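Bifunctional purine biosynthetic protein ADE5,7 (Cryptococcus neoformans var. grubii serotype A, PDB 7LVO) catalyses the second and fifth steps of de novo purine biosynthesis, its N-terminal half, present here, joining phosphoribosylamine to glycine at the expense of ATP. Local coordinates at residues K150-M153 and A154-N157; G304-D308 and G309-V313; I452-Q455 and G456-F459. One frame throughout, in Å; residues are numbered along the deposited sequence.

Contact 1 of 3, residues K150-M153 and A154-N157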
ATOM      1  N   LYS A 150     -16.357   6.553   3.764  1.00 30.89           N
ATOM      2  CA  LYS A 150     -17.559   5.799   4.105  1.00 30.17           C
ATOM      3  C   LYS A 150     -18.802   6.456   3.517  1.00 32.94           C
ATOM      4  O   LYS A 150     -19.697   5.766   3.013  1.00 29.35           O
ATOM      5  CB  LYS A 150     -17.682   5.667   5.622  1.00 28.92           C
ATOM      6  CG  LYS A 150     -16.528   4.918   6.272  1.00 26.92           C
ATOM      7  CD  LYS A 150     -16.552   3.422   5.974  1.00 27.84           C
ATOM      8  CE  LYS A 150     -17.752   2.734   6.630  1.00 33.02           C
ATOM      9  NZ  LYS A 150     -17.662   1.245   6.553  1.00 32.63           N
ATOM     10  N   GLU A 151     -18.881   7.789   3.577  1.00 28.50           N
ATOM     11  CA  GLU A 151     -19.988   8.489   2.934  1.00 37.06           C
ATOM     12  C   GLU A 151     -20.003   8.208   1.436  1.00 29.68           C
ATOM     13  O   GLU A 151     -21.066   7.972   0.854  1.00 31.19           O
ATOM     14  CB  GLU A 151     -19.884   9.993   3.199  1.00 37.26           C
ATOM     15  CG  GLU A 151     -21.046  10.804   2.636  1.00 39.14           C
ATOM     16  CD  GLU A 151     -20.771  12.301   2.618  1.00 51.73           C
ATOM     17  OE1 GLU A 151     -19.735  12.732   3.171  1.00 49.34           O
ATOM     18  OE2 GLU A 151     -21.591  13.050   2.046  1.00 57.35           O
ATOM     19  N   PHE A 152     -18.830   8.242   0.798  1.00 26.63           N
ATOM     20  CA  PHE A 152     -18.742   7.934  -0.625  1.00 27.27           C
ATOM     21  C   PHE A 152     -19.301   6.549  -0.923  1.00 26.92           C
ATOM     22  O   PHE A 152     -20.019   6.360  -1.908  1.00 27.64           O
ATOM     23  CB  PHE A 152     -17.283   8.045  -1.085  1.00 22.77           C
ATOM     24  CG  PHE A 152     -17.051   7.593  -2.502  1.00 23.64           C
ATOM     25  CD1 PHE A 152     -16.761   6.271  -2.785  1.00 28.66           C
ATOM     26  CD2 PHE A 152     -17.125   8.495  -3.551  1.00 28.73           C
ATOM     27  CE1 PHE A 152     -16.552   5.853  -4.086  1.00 28.56           C
ATOM     28  CE2 PHE A 152     -16.920   8.081  -4.855  1.00 32.24           C
ATOM     29  CZ  PHE A 152     -16.633   6.764  -5.125  1.00 29.57           C
ATOM     30  N   MET A 153     -18.980   5.562  -0.082  1.00 26.93           N
ATOM     31  CA  MET A 153     -19.455   4.208  -0.329  1.00 30.94           C
ATOM     32  C   MET A 153     -20.977   4.139  -0.235  1.00 27.31           C
ATOM     33  O   MET A 153     -21.639   3.532  -1.085  1.00 26.68           O
ATOM     34  CB  MET A 153     -18.807   3.238   0.664  1.00 32.05           C
ATOM     35  CG  MET A 153     -17.300   3.127   0.541  1.00 29.17           C
ATOM     36  SD  MET A 153     -16.577   2.161   1.894  1.00 34.73           S
ATOM     37  CE  MET A 153     -14.848   2.623   1.769  1.00 32.99           C
ATOM     38  N   ALA A 154     -21.548   4.763   0.798  1.00 26.23           N
ATOM     39  CA  ALA A 154     -22.996   4.723   0.966  1.00 30.64           C
ATOM     40  C   ALA A 154     -23.706   5.462  -0.163  1.00 30.71           C
ATOM     41  O   ALA A 154     -24.730   4.993  -0.670  1.00 32.90           O
ATOM     42  CB  ALA A 154     -23.378   5.314   2.321  1.00 37.19           C
ATOM     43  N   ARG A 155     -23.173   6.613  -0.575  1.00 33.43           N
ATOM     44  CA  ARG A 155     -23.814   7.384  -1.634  1.00 34.49           C
ATOM     45  C   ARG A 155     -23.840   6.623  -2.953  1.00 27.06           C
ATOM     46  O   ARG A 155     -24.727   6.856  -3.782  1.00 29.78           O
ATOM     47  CB  ARG A 155     -23.102   8.730  -1.818  1.00 32.10           C
ATOM     48  CG  ARG A 155     -23.589   9.522  -3.007  1.00 35.52           C
ATOM     49  CD  ARG A 155     -23.048  10.952  -3.008  1.00 51.28           C
ATOM     50  NE  ARG A 155     -21.598  10.998  -3.144  1.00 41.13           N
ATOM     51  CZ  ARG A 155     -20.754  11.122  -2.129  1.00 36.52           C
ATOM     52  NH1 ARG A 155     -21.182  11.216  -0.878  1.00 41.46           N
ATOM     53  NH2 ARG A 155     -19.447  11.145  -2.376  1.00 32.29           N
ATOM     54  N   HIS A 156     -22.881   5.730  -3.177  1.00 27.30           N
ATOM     55  CA  HIS A 156     -22.805   4.966  -4.414  1.00 33.54           C
ATOM     56  C   HIS A 156     -23.167   3.496  -4.226  1.00 28.00           C
ATOM     57  O   HIS A 156     -22.893   2.682  -5.110  1.00 26.76           O
ATOM     58  CB  HIS A 156     -21.403   5.088  -5.013  1.00 28.65           C
ATOM     59  CG  HIS A 156     -21.040   6.483  -5.415  1.00 22.99           C
ATOM     60  ND1 HIS A 156     -21.598   7.110  -6.505  1.00 27.65           N
ATOM     61  CD2 HIS A 156     -20.173   7.371  -4.872  1.00 25.42           C
ATOM     62  CE1 HIS A 156     -21.094   8.325  -6.621  1.00 31.62           C
ATOM     63  NE2 HIS A 156     -20.225   8.508  -5.644  1.00 31.27           N
ATOM     64  N   ASN A 157     -23.769   3.139  -3.092  1.00 29.94           N
ATOM     65  CA  ASN A 157     -24.224   1.772  -2.839  1.00 33.62           C
ATOM     66  C   ASN A 157     -23.073   0.775  -2.926  1.00 31.12           C
ATOM     67  O   ASN A 157     -23.217  -0.325  -3.461  1.00 27.21           O
ATOM     68  CB  ASN A 157     -25.350   1.386  -3.802  1.00 34.83           C
ATOM     69  CG  ASN A 157     -26.677   2.016  -3.430  1.00 46.24           C
ATOM     70  OD1 ASN A 157     -26.994   2.168  -2.248  1.00 45.67           O
ATOM     71  ND2 ASN A 157     -27.463   2.382  -4.439  1.00 48.17           N
TER

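Contact 2 of 3, residues G304-D308 and G309-V313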
ATOM      1  N   GLY A 304     -18.015   6.370  -9.728  1.00 27.95           N
ATOM      2  CA  GLY A 304     -18.500   7.308  -8.737  1.00 23.70           C
ATOM      3  C   GLY A 304     -17.592   8.510  -8.569  1.00 29.45           C
ATOM      4  O   GLY A 304     -18.065   9.630  -8.342  1.00 25.21           O
ATOM      5  N   MET A 305     -16.276   8.294  -8.674  1.00 24.06           N
ATOM      6  CA  MET A 305     -15.340   9.403  -8.522  1.00 28.35           C
ATOM      7  C   MET A 305     -15.490  10.411  -9.658  1.00 26.55           C
ATOM      8  O   MET A 305     -15.391  11.622  -9.435  1.00 30.77           O
ATOM      9  CB  MET A 305     -13.908   8.873  -8.450  1.00 26.28           C
ATOM     10  CG  MET A 305     -13.605   8.072  -7.184  1.00 26.88           C
ATOM     11  SD  MET A 305     -13.735   9.056  -5.670  1.00 27.88           S
ATOM     12  CE  MET A 305     -12.167   9.939  -5.723  1.00 25.36           C
ATOM     13  N   ARG A 306     -15.732   9.935 -10.884  1.00 23.55           N
ATOM     14  CA  ARG A 306     -16.023  10.857 -11.979  1.00 29.61           C
ATOM     15  C   ARG A 306     -17.312  11.631 -11.711  1.00 30.49           C
ATOM     16  O   ARG A 306     -17.351  12.857 -11.839  1.00 23.00           O
ATOM     17  CB  ARG A 306     -16.133  10.107 -13.309  1.00 28.74           C
ATOM     18  CG  ARG A 306     -14.830   9.560 -13.835  1.00 33.52           C
ATOM     19  CD  ARG A 306     -14.888   9.339 -15.353  1.00 24.41           C
ATOM     20  NE  ARG A 306     -16.062   8.560 -15.751  1.00 23.29           N
ATOM     21  CZ  ARG A 306     -16.144   7.239 -15.690  1.00 34.33           C
ATOM     22  NH1 ARG A 306     -15.146   6.506 -15.219  1.00 27.01           N
ATOM     23  NH2 ARG A 306     -17.257   6.637 -16.113  1.00 24.51           N
ATOM     24  N   GLU A 307     -18.377  10.924 -11.331  1.00 28.70           N
ATOM     25  CA  GLU A 307     -19.648  11.587 -11.055  1.00 34.66           C
ATOM     26  C   GLU A 307     -19.495  12.638  -9.963  1.00 33.78           C
ATOM     27  O   GLU A 307     -20.047  13.741 -10.070  1.00 35.83           O
ATOM     28  CB  GLU A 307     -20.701  10.554 -10.661  1.00 34.55           C
ATOM     29  CG  GLU A 307     -21.065   9.600 -11.782  1.00 43.11           C
ATOM     30  CD  GLU A 307     -21.943   8.452 -11.317  1.00 46.35           C
ATOM     31  OE1 GLU A 307     -21.865   8.085 -10.122  1.00 36.99           O
ATOM     32  OE2 GLU A 307     -22.708   7.918 -12.153  1.00 46.54           O
ATOM     33  N   ASP A 308     -18.736  12.322  -8.910  1.00 26.57           N
ATOM     34  CA  ASP A 308     -18.510  13.284  -7.840  1.00 26.76           C
ATOM     35  C   ASP A 308     -17.581  14.413  -8.256  1.00 26.16           C
ATOM     36  O   ASP A 308     -17.411  15.363  -7.484  1.00 31.44           O
ATOM     37  CB  ASP A 308     -17.950  12.579  -6.604  1.00 24.41           C
ATOM     38  CG  ASP A 308     -18.981  11.705  -5.911  1.00 37.97           C
ATOM     39  OD1 ASP A 308     -20.149  11.702  -6.349  1.00 34.54           O
ATOM     40  OD2 ASP A 308     -18.623  11.013  -4.935  1.00 35.31           O
ATOM     41  N   GLY A 309     -16.982  14.337  -9.442  1.00 33.79           N
ATOM     42  CA  GLY A 309     -16.193  15.423  -9.975  1.00 29.54           C
ATOM     43  C   GLY A 309     -14.703  15.351  -9.735  1.00 36.26           C
ATOM     44  O   GLY A 309     -14.008  16.344  -9.977  1.00 31.00           O
ATOM     45  N   TYR A 310     -14.187  14.219  -9.267  1.00 32.41           N
ATOM     46  CA  TYR A 310     -12.759  14.064  -8.984  1.00 34.71           C
ATOM     47  C   TYR A 310     -12.325  12.665  -9.378  1.00 25.53           C
ATOM     48  O   TYR A 310     -12.139  11.791  -8.527  1.00 31.87           O
ATOM     49  CB  TYR A 310     -12.466  14.347  -7.510  1.00 30.97           C
ATOM     50  CG  TYR A 310     -12.903  15.724  -7.075  1.00 35.18           C
ATOM     51  CD1 TYR A 310     -12.080  16.826  -7.281  1.00 25.01           C
ATOM     52  CD2 TYR A 310     -14.140  15.929  -6.475  1.00 30.72           C
ATOM     53  CE1 TYR A 310     -12.474  18.094  -6.893  1.00 33.99           C
ATOM     54  CE2 TYR A 310     -14.539  17.192  -6.086  1.00 39.81           C
ATOM     55  CZ  TYR A 310     -13.703  18.270  -6.297  1.00 38.08           C
ATOM     56  OH  TYR A 310     -14.098  19.533  -5.910  1.00 45.87           O
ATOM     57  N   PRO A 311     -12.164  12.414 -10.679  1.00 25.64           N
ATOM     58  CA  PRO A 311     -11.750  11.081 -11.130  1.00 22.03           C
ATOM     59  C   PRO A 311     -10.475  10.629 -10.431  1.00 31.37           C
ATOM     60  O   PRO A 311      -9.650  11.441 -10.015  1.00 19.31           O
ATOM     61  CB  PRO A 311     -11.522  11.266 -12.634  1.00 23.48           C
ATOM     62  CG  PRO A 311     -12.364  12.456 -13.001  1.00 25.50           C
ATOM     63  CD  PRO A 311     -12.356  13.357 -11.797  1.00 30.89           C
ATOM     64  N   PHE A 312     -10.326   9.314 -10.307  1.00 21.98           N
ATOM     65  CA  PHE A 312      -9.195   8.717  -9.616  1.00 23.85           C
ATOM     66  C   PHE A 312      -8.195   8.185 -10.635  1.00 25.85           C
ATOM     67  O   PHE A 312      -8.541   7.340 -11.474  1.00 18.80           O
ATOM     68  CB  PHE A 312      -9.629   7.575  -8.694  1.00 19.69           C
ATOM     69  CG  PHE A 312      -8.485   6.964  -7.926  1.00 21.33           C
ATOM     70  CD1 PHE A 312      -7.742   5.928  -8.474  1.00 24.52           C
ATOM     71  CD2 PHE A 312      -8.133   7.448  -6.673  1.00 21.04           C
ATOM     72  CE1 PHE A 312      -6.680   5.379  -7.779  1.00 25.00           C
ATOM     73  CE2 PHE A 312      -7.079   6.885  -5.972  1.00 22.76           C
ATOM     74  CZ  PHE A 312      -6.348   5.855  -6.535  1.00 18.26           C
ATOM     75  N   VAL A 313      -6.961   8.668 -10.554  1.00 22.90           N
ATOM     76  CA  VAL A 313      -5.861   8.200 -11.385  1.00 22.52           C
ATOM     77  C   VAL A 313      -4.777   7.655 -10.466  1.00 22.36           C
ATOM     78  O   VAL A 313      -4.431   8.289  -9.462  1.00 21.62           O
ATOM     79  CB  VAL A 313      -5.310   9.323 -12.284  1.00 21.82           C
ATOM     80  CG1 VAL A 313      -4.173   8.798 -13.143  1.00 25.20           C
ATOM     81  CG2 VAL A 313      -6.421   9.902 -13.156  1.00 29.62           C
TER

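Contact 3 of 3, residues I452-Q455 and G456-F459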
ATOM      1  N   ILE A 452      20.308 -14.575   5.002  1.00 29.16           N
ATOM      2  CA  ILE A 452      20.218 -13.234   5.568  1.00 31.57           C
ATOM      3  C   ILE A 452      20.275 -13.368   7.084  1.00 37.43           C
ATOM      4  O   ILE A 452      19.611 -14.236   7.663  1.00 39.03           O
ATOM      5  CB  ILE A 452      18.929 -12.506   5.136  1.00 34.13           C
ATOM      6  CG1 ILE A 452      18.822 -12.473   3.615  1.00 28.58           C
ATOM      7  CG2 ILE A 452      18.896 -11.089   5.711  1.00 26.75           C
ATOM      8  CD1 ILE A 452      17.513 -11.920   3.098  1.00 32.59           C
ATOM      9  N   SER A 453      21.063 -12.509   7.727  1.00 28.92           N
ATOM     10  CA  SER A 453      21.223 -12.577   9.171  1.00 34.60           C
ATOM     11  C   SER A 453      21.560 -11.202   9.722  1.00 34.27           C
ATOM     12  O   SER A 453      22.466 -10.532   9.220  1.00 35.78           O
ATOM     13  CB  SER A 453      22.318 -13.585   9.550  1.00 33.80           C
ATOM     14  OG  SER A 453      22.453 -13.690  10.956  1.00 47.22           O
ATOM     15  N   PHE A 454      20.824 -10.787  10.751  1.00 30.43           N
ATOM     16  CA  PHE A 454      21.174  -9.608  11.530  1.00 30.63           C
ATOM     17  C   PHE A 454      20.619  -9.789  12.937  1.00 33.28           C
ATOM     18  O   PHE A 454      19.585 -10.437  13.135  1.00 32.20           O
ATOM     19  CB  PHE A 454      20.662  -8.312  10.890  1.00 29.42           C
ATOM     20  CG  PHE A 454      19.179  -8.267  10.682  1.00 25.30           C
ATOM     21  CD1 PHE A 454      18.345  -7.768  11.667  1.00 26.46           C
ATOM     22  CD2 PHE A 454      18.619  -8.709   9.495  1.00 23.73           C
ATOM     23  CE1 PHE A 454      16.975  -7.716  11.477  1.00 25.46           C
ATOM     24  CE2 PHE A 454      17.251  -8.662   9.298  1.00 31.84           C
ATOM     25  CZ  PHE A 454      16.427  -8.164  10.282  1.00 25.31           C
ATOM     26  N   GLN A 455      21.321  -9.212  13.912  1.00 33.84           N
ATOM     27  CA  GLN A 455      20.980  -9.401  15.313  1.00 34.99           C
ATOM     28  C   GLN A 455      19.524  -9.041  15.567  1.00 26.00           C
ATOM     29  O   GLN A 455      19.065  -7.951  15.216  1.00 31.63           O
ATOM     30  CB  GLN A 455      21.900  -8.549  16.192  1.00 32.04           C
ATOM     31  CG  GLN A 455      21.718  -8.767  17.687  1.00 43.36           C
ATOM     32  CD  GLN A 455      22.122 -10.162  18.128  1.00 34.81           C
ATOM     33  OE1 GLN A 455      23.062 -10.750  17.590  1.00 34.07           O
ATOM     34  NE2 GLN A 455      21.405 -10.701  19.103  1.00 35.20           N
ATOM     35  N   GLY A 456      18.799  -9.971  16.180  1.00 32.49           N
ATOM     36  CA  GLY A 456      17.411  -9.747  16.530  1.00 32.23           C
ATOM     37  C   GLY A 456      16.424  -9.881  15.395  1.00 28.76           C
ATOM     38  O   GLY A 456      15.265  -9.471  15.551  1.00 30.47           O
ATOM     39  N   GLN A 457      16.835 -10.431  14.259  1.00 28.86           N
ATOM     40  CA  GLN A 457      15.919 -10.551  13.131  1.00 30.45           C
ATOM     41  C   GLN A 457      14.714 -11.395  13.525  1.00 28.60           C
ATOM     42  O   GLN A 457      14.847 -12.416  14.206  1.00 25.33           O
ATOM     43  CB  GLN A 457      16.628 -11.165  11.926  1.00 25.57           C
ATOM     44  CG  GLN A 457      17.097 -12.598  12.123  1.00 33.86           C
ATOM     45  CD  GLN A 457      17.799 -13.148  10.895  1.00 43.39           C
ATOM     46  OE1 GLN A 457      17.922 -12.462   9.879  1.00 41.27           O
ATOM     47  NE2 GLN A 457      18.269 -14.388  10.983  1.00 48.42           N
ATOM     48  N   THR A 458      13.535 -10.963  13.086  1.00 25.44           N
ATOM     49  CA  THR A 458      12.282 -11.632  13.397  1.00 28.29           C
ATOM     50  C   THR A 458      11.450 -11.773  12.129  1.00 27.48           C
ATOM     51  O   THR A 458      11.479 -10.913  11.252  1.00 25.26           O
ATOM     52  CB  THR A 458      11.475 -10.855  14.450  1.00 30.72           C
ATOM     53  OG1 THR A 458      12.345 -10.458  15.519  1.00 40.93           O
ATOM     54  CG2 THR A 458      10.348 -11.718  14.997  1.00 35.19           C
ATOM     55  N   PHE A 459      10.705 -12.871  12.043  1.00 29.17           N
ATOM     56  CA  PHE A 459       9.828 -13.109  10.901  1.00 24.22           C
ATOM     57  C   PHE A 459       8.883 -14.247  11.254  1.00 30.94           C
ATOM     58  O   PHE A 459       9.178 -15.074  12.119  1.00 32.08           O
ATOM     59  CB  PHE A 459      10.632 -13.438   9.636  1.00 20.44           C
ATOM     60  CG  PHE A 459      11.464 -14.683   9.742  1.00 30.80           C
ATOM     61  CD1 PHE A 459      12.768 -14.624  10.215  1.00 34.10           C
ATOM     62  CD2 PHE A 459      10.950 -15.914   9.368  1.00 26.46           C
ATOM     63  CE1 PHE A 459      13.532 -15.760  10.317  1.00 29.38           C
ATOM     64  CE2 PHE A 459      11.713 -17.064   9.479  1.00 24.56           C
ATOM     65  CZ  PHE A 459      13.007 -16.987   9.946  1.00 33.83           C
TER

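Contact 1 of 3, residues K150-M153 and A154-N157
His-156 lays the CD2 corner of its imidazole over one face of the Phe-152 ring, off the centre and toward the rim, where CD2 comes within 3.3 Å of Phe-152 CE2. The two rings are neither stacked nor perpendicular: their planes meet at 54°, with centroids 4.5 Å apart. The imidazole turns its edge to the backbone, His-156 CD2 lying 3.1 Å from Phe-152 O. With CG opposite the backbone N (chi1 173°), the Phe-152 ring leans toward the C-terminal end of the helix, under His-156.

Arg-155 folds over the start of this same side chain. A bend at chi3 (64°) brings its guanidinium round so that one face meets Phe-152 CA, while NH2 reaches Phe-152 CD2 at 3.7 Å on an oblique approach. Its other terminal nitrogen, NH1, forms a long salt bridge of 3.5 Å with Glu-151 OE2; carboxylate and guanidinium are almost perpendicular, so the pair lacks the coplanar two-pronged form.

All this takes place as helix 146-155, in the ATP-grasp part of the synthetase, comes to an end. Arg-155 N still gives a regular helical bond to Glu-151 O (2.9 Å), after which a Schellman motif closes the helix: Asn-157, at positive phi, is the C-prime residue, its N bonded to Ala-154 O and the N of Ile-158 reaching back to Met-153 O.

Both polar ends on this face look to one acceptor, Asp-308 OD2, which forms a salt bridge with Arg-155 NH2 and a hydrogen bond with His-156 NE2. On another side of the helix, Lys-150 NZ is held by Thr-160, Ala-161 and Glu-233, which lies in a segment predicted to bind ATP.

Contact 2 of 3, residues G304-D308 and G309-V313
Gly-309 N makes the shortest hydrogen bond between 304-308 and 309-313, 2.8 Å to Arg-306 O, although it approaches from well above the carbonyl plane and misses the lone pairs. A better directed bond lies beside it: Tyr-310 N donates to Met-305 O over 2.9 Å, with an N-H...O angle of 152°. Together the two bonds form a Schellman motif that stops the helix. Gly-309 adopts a positive phi of 95°, at which a side chain would collide with Asp-308 O, a conformation that glycine takes up readily.

Side chains then follow the chain out of the helix. Met-305 CB already lies 3.4 Å from Tyr-310 O, and bends at chi2 and chi3 curl the chain back so that CE reaches the same oxygen at 3.4 Å; its CG faces Phe-312 CB at 4.3 Å, a loose apolar touch. Across the turn, the aliphatic part of Arg-306 meets the proline ring about at right angles, CG lying 3.9 Å from Pro-311 CG, while its NH1 is bonded to Gly-249 O. Tyr-310 leans obliquely on the backbone, CD2 being 3.5 Å from Asp-308 O.

The turn thus carries the chain from helix 287-307 into strand 315-323 within the ATP-grasp domain: Met-305 and Asp-308 touch Phe-152 of helix 146-155, Asp-308 OD2 pairs with Arg-155 and His-156 at the end of that helix, and Phe-312 O accepts a bond from Ser-247 of strand 240-248.

Contact 3 of 3, residues I452-Q455 and G456-F459
Phe-454 and Gln-457 mark the two ends of a type II beta turn, and backbone bonding comes first. Gln-457 N donates to Phe-454 O over 3.0 Å, the N-H...O angle of 142° showing the bend usual in so tight a turn. Gly-456 supplies the positive phi (78°) that this turn type needs at its third position. Just beyond, Thr-458 OG1 donates to Gly-456 O at 3.1 Å, tying the outgoing chain to the corner.

The second interaction is CH-pi. Gln-457 CB sits over the centre of the Phe-454 ring, 3.5 Å from its centroid and only 15° off the ring normal, while Gln-457 CA approaches CE1 of the ring at 3.4 Å. Both side chains place CG between their own backbone N and carbonyl carbon, the crowded position. In Phe-454 this brings the ring under Gln-457 CB; in Gln-457 it sends the extended chain from CG back toward the strand.

Ile-452, Phe-454 and the Gln-457 side chain all touch Leu-383 of strand 377-384. The chemistry is thus chiefly that of a backbone turn and a carbon-to-ring contact: the aliphatic stem of a partly exposed glutamine lies on the face of a buried phenylalanine.

Overall arrangement
Contacts 1 and 2 are neighbours, with centres about 13 Å apart in the ATP-grasp domain, and each finishes a helix with a Schellman motif; contact 3 lies about 44 and 45 Å from them, centre to centre, across the middle of the chain in the C domain. All three mix buried and exposed residues. Phe-152 and Met-305 meet between helices 146-155 and 287-307, and Asp-308 of contact 2 receives the cationic and imidazole groups of contact 1, so charge joins the two helix ends. Contact 1 alone holds a salt bridge between its own segments; contact 3, away from the annotated sites, is shaped by a beta turn and CH-pi packing after strand 452-453.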